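Long-range contacts in tryptophan--tRNA ligase (Campylobacter jejuni subsp. jejuni, PDB 3TZL), which probably charges tRNA(Trp) with tryptophan at the expense of ATP, working as a homodimeric class I aminoacyl-tRNA synthetase: residues 4-9 with 140-145; 40-45 with 80-85; 134-139 with 172-177. One frame throughout, in Å; residues are numbered along the deposited sequence.

Strand 5-10 opens the chain and lies beside strand 36-41, whose far side is taken by strand 78-81. Contact 2 (40-45 with 80-85) closes a short loop at the C-terminal ends of the latter two strands, and that loop sits wholly within the much longer one closed by contact 1 (4-9 with 140-145). Contact 3 (134-139 with 172-177) starts after contact 2 has closed and crosses contact 1, since their segments alternate. Together they tie the first parallel strands to helix 122-137 and to the strand pair 142-144 and 175-177. Each of the three supplies residues that touch the bound tryptophan.

Contact 1 (4-9 with 140-145); sequences MRVLTG and TRIVPV. With TRP (tryptophan), chain J.
Arg5 O takes two backbone N-H groups at the start of segment 140-145: Arg141 N at 3.0 Å and Ile142 N at 3.1 Å. Two residues further along the same strand, Leu7 N donates to Ile142 O at 3.0 Å, with an N-H...O angle of 163°. These bonds bracket a single bridge between Val6 and Ile142, and the short strands 5-9 and 142-144 run in roughly the same direction, 36° apart. The same Ile142 O also receives a CA-H...O contact from Val6 CA.

Packing spreads from this polar centre. Pro144 sets its ring against strand 5-9, CG meeting Val6 CG1 at a tight 3.4 Å and also lying near Thr8 OG1. Val6 CG1 is carried there by a first torsion of -179°, opposite the backbone N, while the CG2 branch leans obliquely on Ile142 CB. Leu7 crosses Thr140 at about a right angle, its CB and CD1 both resting on Thr140 OG1, a hydroxyl whose hydrogen bond goes to Ile135 O. At the outer end selenomethionine Met4 bends at chi3: its SE lies in the plane of the Arg141 guanidinium, at the edge, 3.4 Å from NH1, and its CE turns onto Ile142 CG1.

The bound tryptophan lies at the other end. Its indole ring meets Leu7 CD2 through CH2, Val143 CG1 through CZ3 at 3.5 Å, and Gly9 N through CE3. The chemistry suggests a division of work: backbone bonds set how the two strands are placed, which probably holds Leu7 CD2 and Val143 CG1, one from each strand, against the six-membered part of the substrate's indole.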
loop_
_atom_site.group_PDB
_atom_site.type_symbol
_atom_site.label_atom_id
_atom_site.label_comp_id
_atom_site.label_asym_id
_atom_site.label_seq_id
_atom_site.Cartn_x
_atom_site.Cartn_y
_atom_site.Cartn_z
HETATM N N MSE B 4 8.217 6.499 27.473
HETATM C CA MSE B 4 7.765 6.760 26.100
HETATM C C MSE B 4 8.319 5.799 25.061
HETATM O O MSE B 4 9.509 5.470 25.069
HETATM C CB MSE B 4 8.178 8.158 25.672
HETATM C CG MSE B 4 7.718 9.275 26.570
HETATM SE SE MSE B 4 8.546 10.886 25.880
HETATM C CE MSE B 4 10.224 10.066 25.421
ATOM N N ARG B 5 7.455 5.396 24.138
ATOM C CA ARG B 5 7.797 4.409 23.123
ATOM C C ARG B 5 8.711 4.947 22.018
ATOM O O ARG B 5 8.422 5.968 21.378
ATOM C CB ARG B 5 6.531 3.804 22.512
ATOM C CG ARG B 5 6.815 2.654 21.538
ATOM C CD ARG B 5 5.557 1.862 21.225
ATOM N NE ARG B 5 4.997 1.215 22.413
ATOM C CZ ARG B 5 3.758 0.734 22.488
ATOM N NH1 ARG B 5 2.937 0.839 21.448
ATOM N NH2 ARG B 5 3.331 0.155 23.606
ATOM N N VAL B 6 9.808 4.232 21.794
ATOM C CA VAL B 6 10.820 4.625 20.830
ATOM C C VAL B 6 10.846 3.594 19.723
ATOM O O VAL B 6 10.997 2.395 19.966
ATOM C CB VAL B 6 12.206 4.660 21.498
ATOM C CG1 VAL B 6 13.268 5.080 20.513
ATOM C CG2 VAL B 6 12.197 5.578 22.703
ATOM N N LEU B 7 10.709 4.055 18.495
ATOM C CA LEU B 7 10.605 3.137 17.397
ATOM C C LEU B 7 11.617 3.495 16.330
ATOM O O LEU B 7 11.729 4.656 15.941
ATOM C CB LEU B 7 9.195 3.202 16.825
ATOM C CG LEU B 7 8.861 2.255 15.670
ATOM C CD1 LEU B 7 7.484 1.667 15.934
ATOM C CD2 LEU B 7 8.861 3.002 14.373
ATOM N N THR B 8 12.338 2.487 15.854
ATOM C CA THR B 8 13.396 2.669 14.866
ATOM C C THR B 8 13.228 1.597 13.811
ATOM O O THR B 8 13.117 0.425 14.141
ATOM C CB THR B 8 14.793 2.433 15.488
ATOM O OG1 THR B 8 14.916 3.161 16.714
ATOM C CG2 THR B 8 15.891 2.870 14.532
ATOM N N GLY B 9 13.196 1.990 12.547
ATOM C CA GLY B 9 13.197 1.031 11.468
ATOM C C GLY B 9 14.634 0.831 11.040
ATOM O O GLY B 9 15.391 1.774 10.993
ATOM N N THR B 140 4.082 5.470 18.395
ATOM C CA THR B 140 5.432 5.957 18.626
ATOM C C THR B 140 5.453 7.378 19.163
ATOM O O THR B 140 4.811 8.263 18.607
ATOM C CB THR B 140 6.208 5.965 17.313
ATOM O OG1 THR B 140 6.162 4.662 16.733
ATOM C CG2 THR B 140 7.662 6.378 17.557
ATOM N N ARG B 141 6.182 7.601 20.252
ATOM C CA ARG B 141 6.423 8.960 20.733
ATOM C C ARG B 141 7.701 9.558 20.140
ATOM O O ARG B 141 7.759 10.747 19.853
ATOM C CB ARG B 141 6.505 8.990 22.259
ATOM C CG ARG B 141 5.183 8.734 22.946
ATOM C CD ARG B 141 4.506 10.042 23.265
ATOM N NE ARG B 141 5.209 10.729 24.338
ATOM C CZ ARG B 141 4.740 11.789 24.989
ATOM N NH1 ARG B 141 5.460 12.341 25.964
ATOM N NH2 ARG B 141 3.551 12.295 24.667
ATOM N N ILE B 142 8.719 8.718 19.958
ATOM C CA ILE B 142 10.067 9.171 19.637
ATOM C C ILE B 142 10.619 8.317 18.514
ATOM O O ILE B 142 10.617 7.085 18.599
ATOM C CB ILE B 142 11.015 9.000 20.846
ATOM C CG1 ILE B 142 10.500 9.745 22.076
ATOM C CG2 ILE B 142 12.414 9.456 20.511
ATOM C CD1 ILE B 142 10.624 11.248 22.009
ATOM N N VAL B 143 11.089 8.969 17.458
ATOM C CA VAL B 143 11.687 8.263 16.339
ATOM C C VAL B 143 13.144 8.720 16.219
ATOM O O VAL B 143 13.406 9.848 15.794
ATOM C CB VAL B 143 10.917 8.544 15.022
ATOM C CG1 VAL B 143 11.447 7.699 13.885
ATOM C CG2 VAL B 143 9.424 8.286 15.197
ATOM N N PRO B 144 14.097 7.860 16.621
ATOM C CA PRO B 144 15.515 8.224 16.489
ATOM C C PRO B 144 15.949 8.142 15.035
ATOM O O PRO B 144 15.902 7.055 14.470
ATOM C CB PRO B 144 16.247 7.138 17.291
ATOM C CG PRO B 144 15.194 6.379 18.024
ATOM C CD PRO B 144 13.926 6.535 17.235
ATOM N N VAL B 145 16.368 9.268 14.467
ATOM C CA VAL B 145 16.692 9.389 13.072
ATOM C C VAL B 145 17.883 10.287 12.768
ATOM O O VAL B 145 18.234 11.144 13.528
ATOM C CB VAL B 145 15.560 10.028 12.344
ATOM C CG1 VAL B 145 14.429 9.101 12.234
ATOM C CG2 VAL B 145 15.153 11.233 13.057
HETATM N N TRP J . 13.575 5.341 6.349
HETATM C CA TRP J . 14.459 4.761 7.365
HETATM C C TRP J . 15.900 4.714 6.872
HETATM O O TRP J . 16.832 4.460 7.643
HETATM C CB TRP J . 13.986 3.353 7.771
HETATM C CG TRP J . 12.595 3.363 8.330
HETATM C CD1 TRP J . 11.461 2.858 7.752
HETATM C CD2 TRP J . 12.194 3.956 9.564
HETATM N NE1 TRP J . 10.372 3.089 8.572
HETATM C CE2 TRP J . 10.798 3.769 9.686
HETATM C CE3 TRP J . 12.881 4.629 10.584
HETATM C CZ2 TRP J . 10.081 4.221 10.796
HETATM C CZ3 TRP J . 12.165 5.085 11.684
HETATM C CH2 TRP J . 10.781 4.872 11.782
HETATM O OXT TRP J . 16.144 4.934 5.684
#

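Contact 2 (40-45 with 80-85); sequences FIANYH and WLQSDV. With TRP (tryptophan), chain J.
Ile41 O is gripped by two backbone N-H groups, Gln82 N at 3.0 Å and Asn43 N, which reach it from opposite faces of its plane; the second bond closes an inverse gamma turn centred on Ala42. The setting is the C-terminal ends of the parallel strands 36-41 and 78-81 in the Rossmann-type nucleotide-binding fold of class I synthetases, where Phe40 pairs with Trp80 and Ile41 with Leu81. Ile41 N donates to Trp80 O. Beyond the turn, Gln82 OE1 accepts Tyr44 N at 2.8 Å from a position tilted 34° out of the amide's carbonyl plane.

With CG opposite its backbone N (chi1 -172°) and the chain extended beyond, Gln82 extends past the turn to His45. Its amide lies almost parallel to the imidazole, with planes 9° apart, and NE2 is 3.3 Å from His45 CD2. Asp134 fixes both groups, taking Gln82 NE2 on OD1 and His45 NE2 on OD2. Gln82, a second-shell residue, probably helps orient the Asp134 carboxylate, which in turn holds His45 NE2. The bound tryptophan places CD1 over one face of the His45 ring and NE1 at the Phe40 edge.

Phe40 and Trp80 lie side by side, Phe40 CB standing over the centre of the six-membered indole ring, 3.6 Å from its centroid. Tyr44 offers a ring face to Ser83 CB, and its OH bonds to Glu90 of the second subunit, so the contact forms part of the dimer interface. Asn43 grips Ser83 twice: OD1 accepts Ser83 N on an in-plane lone pair at 3.0 Å, and ND2 donates within its amide plane to Ser83 OG at 2.8 Å.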
loop_
_atom_site.group_PDB
_atom_site.type_symbol
_atom_site.label_atom_id
_atom_site.label_comp_id
_atom_site.label_asym_id
_atom_site.label_seq_id
_atom_site.Cartn_x
_atom_site.Cartn_y
_atom_site.Cartn_z
ATOM N N PHE B 40 12.455 -2.703 13.966
ATOM C CA PHE B 40 12.057 -3.644 12.937
ATOM C C PHE B 40 12.997 -3.564 11.755
ATOM O O PHE B 40 13.567 -2.504 11.487
ATOM C CB PHE B 40 10.605 -3.414 12.495
ATOM C CG PHE B 40 10.356 -2.055 11.897
ATOM C CD1 PHE B 40 10.439 -1.870 10.527
ATOM C CD2 PHE B 40 10.045 -0.968 12.706
ATOM C CE1 PHE B 40 10.224 -0.628 9.968
ATOM C CE2 PHE B 40 9.823 0.293 12.156
ATOM C CZ PHE B 40 9.913 0.461 10.780
ATOM N N ILE B 41 13.184 -4.703 11.088
ATOM C CA ILE B 41 13.918 -4.759 9.837
ATOM C C ILE B 41 12.965 -4.271 8.746
ATOM O O ILE B 41 11.967 -4.914 8.458
ATOM C CB ILE B 41 14.349 -6.206 9.501
ATOM C CG1 ILE B 41 15.154 -6.816 10.658
ATOM C CG2 ILE B 41 15.170 -6.237 8.211
ATOM C CD1 ILE B 41 16.423 -6.046 10.945
ATOM N N ALA B 42 13.276 -3.136 8.147
ATOM C CA ALA B 42 12.331 -2.467 7.265
ATOM C C ALA B 42 12.419 -3.060 5.893
ATOM O O ALA B 42 12.907 -2.410 4.981
ATOM C CB ALA B 42 12.640 -0.965 7.201
ATOM N N ASN B 43 11.945 -4.287 5.731
ATOM C CA ASN B 43 12.102 -4.947 4.441
ATOM C C ASN B 43 11.175 -4.448 3.322
ATOM O O ASN B 43 11.542 -4.558 2.151
ATOM C CB ASN B 43 12.130 -6.493 4.549
ATOM C CG ASN B 43 10.811 -7.106 5.015
ATOM O OD1 ASN B 43 10.098 -6.535 5.835
ATOM N ND2 ASN B 43 10.508 -8.311 4.514
ATOM N N TYR B 44 9.999 -3.900 3.652
ATOM C CA TYR B 44 9.158 -3.328 2.572
ATOM C C TYR B 44 9.909 -2.176 1.937
ATOM O O TYR B 44 9.971 -2.057 0.717
ATOM C CB TYR B 44 7.795 -2.829 3.072
ATOM C CG TYR B 44 6.768 -3.912 3.323
ATOM C CD1 TYR B 44 6.639 -4.998 2.474
ATOM C CD2 TYR B 44 5.922 -3.837 4.418
ATOM C CE1 TYR B 44 5.674 -5.973 2.710
ATOM C CE2 TYR B 44 4.974 -4.799 4.669
ATOM C CZ TYR B 44 4.850 -5.865 3.823
ATOM O OH TYR B 44 3.882 -6.809 4.101
ATOM N N HIS B 45 10.498 -1.334 2.777
ATOM C CA HIS B 45 11.238 -0.161 2.303
ATOM C C HIS B 45 12.447 -0.526 1.457
ATOM O O HIS B 45 12.828 0.229 0.571
ATOM C CB HIS B 45 11.673 0.716 3.477
ATOM C CG HIS B 45 10.539 1.444 4.144
ATOM N ND1 HIS B 45 10.068 2.661 3.697
ATOM C CD2 HIS B 45 9.789 1.126 5.228
ATOM C CE1 HIS B 45 9.066 3.052 4.465
ATOM N NE2 HIS B 45 8.883 2.143 5.407
ATOM N N TRP B 80 11.118 -7.169 15.120
ATOM C CA TRP B 80 10.425 -7.954 14.119
ATOM C C TRP B 80 10.802 -7.535 12.713
ATOM O O TRP B 80 11.511 -6.561 12.512
ATOM C CB TRP B 80 8.897 -7.881 14.328
ATOM C CG TRP B 80 8.230 -6.611 13.885
ATOM C CD1 TRP B 80 7.485 -6.431 12.756
ATOM C CD2 TRP B 80 8.226 -5.348 14.574
ATOM N NE1 TRP B 80 7.021 -5.136 12.697
ATOM C CE2 TRP B 80 7.467 -4.451 13.799
ATOM C CE3 TRP B 80 8.801 -4.889 15.766
ATOM C CZ2 TRP B 80 7.256 -3.123 14.180
ATOM C CZ3 TRP B 80 8.592 -3.571 16.141
ATOM C CH2 TRP B 80 7.829 -2.702 15.348
ATOM N N LEU B 81 10.356 -8.334 11.755
ATOM C CA LEU B 81 10.561 -8.093 10.336
ATOM C C LEU B 81 9.289 -7.422 9.830
ATOM O O LEU B 81 8.200 -7.955 9.989
ATOM C CB LEU B 81 10.761 -9.424 9.619
ATOM C CG LEU B 81 10.953 -9.436 8.103
ATOM C CD1 LEU B 81 12.268 -8.782 7.778
ATOM C CD2 LEU B 81 10.928 -10.877 7.599
ATOM N N GLN B 82 9.438 -6.255 9.230
ATOM C CA GLN B 82 8.307 -5.385 8.920
ATOM C C GLN B 82 7.145 -6.108 8.232
ATOM O O GLN B 82 5.990 -5.979 8.624
ATOM C CB GLN B 82 8.801 -4.268 8.016
ATOM C CG GLN B 82 7.791 -3.179 7.749
ATOM C CD GLN B 82 8.319 -2.213 6.741
ATOM O OE1 GLN B 82 9.262 -2.531 6.005
ATOM N NE2 GLN B 82 7.750 -1.018 6.711
ATOM N N SER B 83 7.472 -6.888 7.216
ATOM C CA SER B 83 6.483 -7.626 6.438
ATOM C C SER B 83 5.755 -8.757 7.177
ATOM O O SER B 83 4.865 -9.380 6.600
ATOM C CB SER B 83 7.163 -8.199 5.205
ATOM O OG SER B 83 8.063 -9.218 5.584
ATOM N N ASP B 84 6.104 -9.039 8.434
ATOM C CA ASP B 84 5.368 -10.071 9.166
ATOM C C ASP B 84 4.141 -9.459 9.816
ATOM O O ASP B 84 3.248 -10.177 10.262
ATOM C CB ASP B 84 6.216 -10.762 10.249
ATOM C CG ASP B 84 7.230 -11.759 9.678
ATOM O OD1 ASP B 84 7.047 -12.254 8.547
ATOM O OD2 ASP B 84 8.220 -12.060 10.384
ATOM N N VAL B 85 4.111 -8.135 9.921
ATOM C CA VAL B 85 2.930 -7.469 10.469
ATOM C C VAL B 85 2.232 -6.746 9.332
ATOM O O VAL B 85 2.544 -5.599 9.007
ATOM C CB VAL B 85 3.277 -6.544 11.654
ATOM C CG1 VAL B 85 2.025 -5.887 12.209
ATOM C CG2 VAL B 85 3.972 -7.342 12.743
HETATM N N TRP J . 13.575 5.341 6.349
HETATM C CA TRP J . 14.459 4.761 7.365
HETATM C C TRP J . 15.900 4.714 6.872
HETATM O O TRP J . 16.832 4.460 7.643
HETATM C CB TRP J . 13.986 3.353 7.771
HETATM C CG TRP J . 12.595 3.363 8.330
HETATM C CD1 TRP J . 11.461 2.858 7.752
HETATM C CD2 TRP J . 12.194 3.956 9.564
HETATM N NE1 TRP J . 10.372 3.089 8.572
HETATM C CE2 TRP J . 10.798 3.769 9.686
HETATM C CE3 TRP J . 12.881 4.629 10.584
HETATM C CZ2 TRP J . 10.081 4.221 10.796
HETATM C CZ3 TRP J . 12.165 5.085 11.684
HETATM C CH2 TRP J . 10.781 4.872 11.782
HETATM O OXT TRP J . 16.144 4.934 5.684
#

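Contact 3 (134-139 with 172-177); sequences DILLFD and TLPEAR. With TRP (tryptophan), chain J.
Ile135 lays its CG2 branch against the Pro174 ring, 3.6 Å from CB, the two side chains crossing at about a right angle. The torsion that puts CG2 opposite the backbone N sends CG1 off separately (chi1 -60°), and this second branch touches CZ2 of the bound tryptophan at 3.8 Å. One residue thus faces both the proline and the substrate. Leu136 adds its CD2, which approaches Pro174 CD and Thr172 O, both at 4.0 Å.

Past the helix, Asp139 reaches Thr172. Thr172 OG1 donates to Asp139 OD1 at 2.9 Å, meeting it on the anti side and 18° out of the carboxylate plane; Thr172 N adds a weak bond to the same oxygen. A water accepts from Thr172 N at 2.9 Å and lies 2.9 Å from Leu136 O, so that it may bridge the helix and the loop. Asp139 OD2 is salt-bridged to Lys312, which probably favours the charged carboxylate.

On the pocket side, tryptophan NE1 donates to Asp134 OD2 at 3.0 Å along a nearly straight line of 170°, a bond that uses the one N-H of the indole. Segment 134-139 ends helix 122-137, with helices 87-96 and 291-320 packed against Leu137, while segment 172-177 runs from a loop into strand 175-177, which pairs with strand 142-144 and is flanked by helix 150-167.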
loop_
_atom_site.group_PDB
_atom_site.type_symbol
_atom_site.label_atom_id
_atom_site.label_comp_id
_atom_site.label_asym_id
_atom_site.label_seq_id
_atom_site.Cartn_x
_atom_site.Cartn_y
_atom_site.Cartn_z
ATOM N N ASP B 134 4.360 2.979 9.608
ATOM C CA ASP B 134 5.252 2.307 10.557
ATOM C C ASP B 134 5.215 3.005 11.899
ATOM O O ASP B 134 5.044 2.377 12.929
ATOM C CB ASP B 134 6.699 2.348 10.066
ATOM C CG ASP B 134 6.929 1.500 8.828
ATOM O OD1 ASP B 134 6.336 0.399 8.722
ATOM O OD2 ASP B 134 7.714 1.945 7.961
ATOM N N ILE B 135 5.390 4.318 11.871
ATOM C CA ILE B 135 5.437 5.115 13.084
ATOM C C ILE B 135 4.093 5.168 13.830
ATOM O O ILE B 135 4.033 4.904 15.036
ATOM C CB ILE B 135 5.931 6.522 12.745
ATOM C CG1 ILE B 135 7.340 6.431 12.132
ATOM C CG2 ILE B 135 5.901 7.418 13.973
ATOM C CD1 ILE B 135 7.771 7.665 11.393
ATOM N N LEU B 136 3.019 5.470 13.105
ATOM C CA LEU B 136 1.709 5.733 13.717
ATOM C C LEU B 136 1.002 4.484 14.213
ATOM O O LEU B 136 0.263 4.539 15.192
ATOM C CB LEU B 136 0.782 6.470 12.738
ATOM C CG LEU B 136 1.272 7.822 12.228
ATOM C CD1 LEU B 136 0.264 8.506 11.303
ATOM C CD2 LEU B 136 1.627 8.721 13.384
ATOM N N LEU B 137 1.186 3.378 13.504
ATOM C CA LEU B 137 0.578 2.094 13.880
ATOM C C LEU B 137 0.868 1.727 15.341
ATOM O O LEU B 137 -0.006 1.220 16.037
ATOM C CB LEU B 137 1.053 0.973 12.939
ATOM C CG LEU B 137 0.504 -0.461 13.077
ATOM C CD1 LEU B 137 -1.033 -0.539 12.978
ATOM C CD2 LEU B 137 1.137 -1.354 12.033
ATOM N N PHE B 138 2.068 2.053 15.820
ATOM C CA PHE B 138 2.510 1.656 17.165
ATOM C C PHE B 138 2.489 2.731 18.245
ATOM O O PHE B 138 3.057 2.535 19.311
ATOM C CB PHE B 138 3.896 1.018 17.067
ATOM C CG PHE B 138 3.921 -0.144 16.132
ATOM C CD1 PHE B 138 3.426 -1.373 16.528
ATOM C CD2 PHE B 138 4.373 0.003 14.847
ATOM C CE1 PHE B 138 3.412 -2.438 15.665
ATOM C CE2 PHE B 138 4.347 -1.061 13.965
ATOM C CZ PHE B 138 3.859 -2.284 14.375
ATOM N N ASP B 139 1.802 3.841 17.978
ATOM C CA ASP B 139 1.758 4.973 18.893
ATOM C C ASP B 139 3.144 5.456 19.339
ATOM O O ASP B 139 3.336 5.814 20.497
ATOM C CB ASP B 139 0.873 4.684 20.113
ATOM C CG ASP B 139 -0.610 4.779 19.789
ATOM O OD1 ASP B 139 -1.133 5.912 19.679
ATOM O OD2 ASP B 139 -1.249 3.721 19.633
ATOM N N THR B 172 -0.944 9.067 18.331
ATOM C CA THR B 172 -0.028 9.860 19.117
ATOM C C THR B 172 0.825 10.670 18.140
ATOM O O THR B 172 1.166 10.179 17.072
ATOM C CB THR B 172 0.864 8.943 19.952
ATOM O OG1 THR B 172 0.048 8.247 20.900
ATOM C CG2 THR B 172 1.945 9.744 20.683
ATOM N N LEU B 173 1.150 11.911 18.482
ATOM C CA LEU B 173 2.027 12.709 17.632
ATOM C C LEU B 173 3.483 12.351 17.896
ATOM O O LEU B 173 3.976 12.537 18.996
ATOM C CB LEU B 173 1.805 14.202 17.886
ATOM C CG LEU B 173 0.388 14.705 17.615
ATOM C CD1 LEU B 173 0.309 16.231 17.842
ATOM C CD2 LEU B 173 -0.096 14.310 16.216
ATOM N N PRO B 174 4.176 11.828 16.885
ATOM C CA PRO B 174 5.573 11.424 17.061
ATOM C C PRO B 174 6.552 12.585 16.937
ATOM O O PRO B 174 6.219 13.622 16.370
ATOM C CB PRO B 174 5.783 10.467 15.896
ATOM C CG PRO B 174 4.874 11.036 14.816
ATOM C CD PRO B 174 3.656 11.473 15.549
ATOM N N GLU B 175 7.759 12.393 17.460
ATOM C CA GLU B 175 8.807 13.407 17.424
ATOM C C GLU B 175 10.114 12.775 17.007
ATOM O O GLU B 175 10.461 11.678 17.467
ATOM C CB GLU B 175 9.022 14.006 18.809
ATOM C CG GLU B 175 8.062 15.108 19.199
ATOM C CD GLU B 175 8.675 16.030 20.226
ATOM O OE1 GLU B 175 9.907 16.250 20.158
ATOM O OE2 GLU B 175 7.933 16.522 21.103
ATOM N N ALA B 176 10.859 13.462 16.153
ATOM C CA ALA B 176 12.164 12.957 15.780
ATOM C C ALA B 176 13.113 13.203 16.934
ATOM O O ALA B 176 12.969 14.178 17.669
ATOM C CB ALA B 176 12.667 13.641 14.539
ATOM N N ARG B 177 14.067 12.302 17.111
ATOM C CA ARG B 177 15.179 12.566 18.006
ATOM C C ARG B 177 16.458 12.328 17.231
ATOM O O ARG B 177 16.763 11.195 16.849
ATOM C CB ARG B 177 15.140 11.665 19.233
ATOM C CG ARG B 177 16.369 11.810 20.121
ATOM C CD ARG B 177 16.258 10.935 21.357
ATOM N NE ARG B 177 16.458 9.514 21.077
ATOM C CZ ARG B 177 15.998 8.538 21.860
ATOM N NH1 ARG B 177 16.225 7.269 21.539
ATOM N NH2 ARG B 177 15.308 8.827 22.966
HETATM N N TRP J . 13.575 5.341 6.349
HETATM C CA TRP J . 14.459 4.761 7.365
HETATM C C TRP J . 15.900 4.714 6.872
HETATM O O TRP J . 16.832 4.460 7.643
HETATM C CB TRP J . 13.986 3.353 7.771
HETATM C CG TRP J . 12.595 3.363 8.330
HETATM C CD1 TRP J . 11.461 2.858 7.752
HETATM C CD2 TRP J . 12.194 3.956 9.564
HETATM N NE1 TRP J . 10.372 3.089 8.572
HETATM C CE2 TRP J . 10.798 3.769 9.686
HETATM C CE3 TRP J . 12.881 4.629 10.584
HETATM C CZ2 TRP J . 10.081 4.221 10.796
HETATM C CZ3 TRP J . 12.165 5.085 11.684
HETATM C CH2 TRP J . 10.781 4.872 11.782
HETATM O OXT TRP J . 16.144 4.934 5.684
HETATM O O HOH W 1 0.290 6.917 16.905
#